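Local coordinates for nucleoprotein (PDB 5EPW) that probably packages the viral RNA genome into a helical ribonucleocapsid, with this C-terminal domain pairing as a dimer, at residues B[34-37]-B[38-42]. Sequence-based numbering, arbitrary orientation.
Sequences ENVI and QCFGP
N35 and Q38 illustrate how the start of a very short helix, 36-39, is held by reciprocal side-chain bonds, here a capping box. At the N-cap, OD1 of N35 accepts from the backbone N of Q38 at 3.0 Å, nearly in line with its own carbonyl bond; with chi1 at 71°, CG is flanked by both backbone neighbours, N and C, and OD1 turns back to the Q38 N-H. In return, OE1 of Q38 accepts from the backbone N of N35 at 2.9 Å. That N-H points almost straight at the oxygen but comes from above the plane of its carbonyl. The two side chains cross at about a right angle, their amide planes 76° apart, and CG of Q38 lies 3.4 Å from OD1 of N35.

Backbone bonds complete the turn. The O of N35 accepts from the N of C39 at 2.9 Å, and the O of V36 from the N of F40 at 2.9 Å.

Apolar contact is slighter: CG1 of V36 approaches CD2 of F40 at 4.2 Å, and both residues also pack on P30 and on the second subunit, V36 against F79 and F40 against D80 there. The chemistry thus differs at the two ends of the turn: reciprocal side-chain bonds satisfy the N-H groups of N35 and Q38 at its start, while at its close V36 O is gripped by the F40 N-H, with a weak second bond from G41.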
ATOM      1  N   GLU B  34      17.262   4.872  10.974  1.00 20.08           N
ATOM      2  CA  GLU B  34      15.991   4.659  11.676  1.00 17.55           C
ATOM      3  C   GLU B  34      15.286   3.534  10.880  1.00 18.11           C
ATOM      4  O   GLU B  34      14.610   3.734   9.846  1.00 17.29           O
ATOM      5  CB  GLU B  34      15.122   5.897  11.642  1.00 21.94           C
ATOM      6  CG  GLU B  34      15.618   7.039  12.565  1.00 26.34           C
ATOM      7  CD  GLU B  34      14.571   8.130  12.695  1.00 32.56           C
ATOM      8  OE1 GLU B  34      14.399   8.804  11.690  1.00 30.99           O
ATOM      9  OE2 GLU B  34      13.924   8.260  13.775  1.00 45.24           O
ATOM     10  N   ASN B  35      15.528   2.334  11.368  1.00 17.59           N
ATOM     11  CA  ASN B  35      15.246   1.143  10.557  1.00 16.16           C
ATOM     12  C   ASN B  35      13.778   0.654  10.669  1.00 15.32           C
ATOM     13  O   ASN B  35      12.920   1.340  11.225  1.00 15.68           O
ATOM     14  CB  ASN B  35      16.286   0.081  10.849  1.00 17.78           C
ATOM     15  CG  ASN B  35      16.120  -0.535  12.227  1.00 21.07           C
ATOM     16  OD1 ASN B  35      15.034  -0.506  12.884  1.00 19.49           O
ATOM     17  ND2 ASN B  35      17.270  -1.090  12.729  1.00 22.19           N
ATOM     18  N   VAL B  36      13.526  -0.502  10.083  1.00 15.43           N
ATOM     19  CA  VAL B  36      12.175  -1.004  10.029  1.00 15.12           C
ATOM     20  C   VAL B  36      11.580  -1.288  11.435  1.00 14.83           C
ATOM     21  O   VAL B  36      10.397  -1.099  11.673  1.00 14.43           O
ATOM     22  CB  VAL B  36      12.088  -2.248   9.105  1.00 13.86           C
ATOM     23  CG1 VAL B  36      10.755  -2.969   9.200  1.00 15.60           C
ATOM     24  CG2 VAL B  36      12.398  -1.825   7.707  1.00 14.49           C
ATOM     25  N   ILE B  37      12.416  -1.848  12.312  1.00 15.18           N
ATOM     26  CA  ILE B  37      11.960  -2.069  13.666  1.00 17.44           C
ATOM     27  C   ILE B  37      11.629  -0.768  14.420  1.00 17.64           C
ATOM     28  O   ILE B  37      10.607  -0.676  15.128  1.00 19.79           O
ATOM     29  CB  ILE B  37      13.032  -2.860  14.472  1.00 18.30           C
ATOM     30  CG1 ILE B  37      13.230  -4.246  13.928  1.00 20.10           C
ATOM     31  CG2 ILE B  37      12.761  -2.801  15.992  1.00 20.28           C
ATOM     32  CD1 ILE B  37      14.495  -4.952  14.400  1.00 21.35           C
ATOM     33  N   GLN B  38      12.450   0.279  14.187  1.00 16.89           N
ATOM     34  CA  GLN B  38      12.271   1.561  14.807  1.00 19.18           C
ATOM     35  C   GLN B  38      11.018   2.275  14.275  1.00 18.20           C
ATOM     36  O   GLN B  38      10.245   2.839  15.003  1.00 21.94           O
ATOM     37  CB  GLN B  38      13.580   2.380  14.629  1.00 21.65           C
ATOM     38  CG  GLN B  38      14.835   1.775  15.335  1.00 28.06           C
ATOM     39  CD  GLN B  38      16.145   2.527  14.960  1.00 33.16           C
ATOM     40  OE1 GLN B  38      16.808   2.280  13.922  1.00 29.41           O
ATOM     41  NE2 GLN B  38      16.513   3.497  15.811  1.00 44.00           N
ATOM     42  N   CYS B  39      10.792   2.227  12.958  1.00 16.27           N
ATOM     43  CA  CYS B  39       9.662   2.917  12.350  1.00 17.98           C
ATOM     44  C   CYS B  39       8.336   2.187  12.439  1.00 16.91           C
ATOM     45  O   CYS B  39       7.318   2.826  12.581  1.00 17.07           O
ATOM     46  CB  CYS B  39       9.898   3.158  10.834  1.00 14.96           C
ATOM     47  SG  CYS B  39      11.224   4.326  10.451  1.00 16.77           S
ATOM     48  N   PHE B  40       8.376   0.847  12.374  1.00 15.22           N
ATOM     49  CA  PHE B  40       7.206   0.053  12.308  1.00 16.23           C
ATOM     50  C   PHE B  40       7.144  -0.895  13.491  1.00 20.89           C
ATOM     51  O   PHE B  40       6.678  -0.526  14.558  1.00 29.01           O
ATOM     52  CB  PHE B  40       7.076  -0.597  10.909  1.00 15.38           C
ATOM     53  CG  PHE B  40       7.186   0.378   9.766  1.00 14.07           C
ATOM     54  CD1 PHE B  40       6.275   1.378   9.615  1.00 14.48           C
ATOM     55  CD2 PHE B  40       8.179   0.306   8.831  1.00 15.12           C
ATOM     56  CE1 PHE B  40       6.376   2.274   8.518  1.00 15.01           C
ATOM     57  CE2 PHE B  40       8.313   1.223   7.748  1.00 14.40           C
ATOM     58  CZ  PHE B  40       7.392   2.240   7.659  1.00 13.55           C
ATOM     59  N   GLY B  41       7.756  -1.997  13.364  1.00 18.08           N
ATOM     60  CA  GLY B  41       7.897  -2.994  14.462  1.00 18.21           C
ATOM     61  C   GLY B  41       8.545  -4.248  13.948  1.00 17.53           C
ATOM     62  O   GLY B  41       8.993  -4.328  12.806  1.00 16.88           O
ATOM     63  N   PRO B  42       8.702  -5.290  14.801  1.00 17.64           N
ATOM     64  CA  PRO B  42       9.331  -6.483  14.451  1.00 17.46           C
ATOM     65  C   PRO B  42       8.562  -7.275  13.409  1.00 15.49           C
ATOM     66  O   PRO B  42       7.317  -7.139  13.299  1.00 17.66           O
ATOM     67  CB  PRO B  42       9.395  -7.216  15.811  1.00 17.71           C
ATOM     68  CG  PRO B  42       8.238  -6.700  16.577  1.00 21.65           C
ATOM     69  CD  PRO B  42       8.141  -5.274  16.175  1.00 19.70           C
TER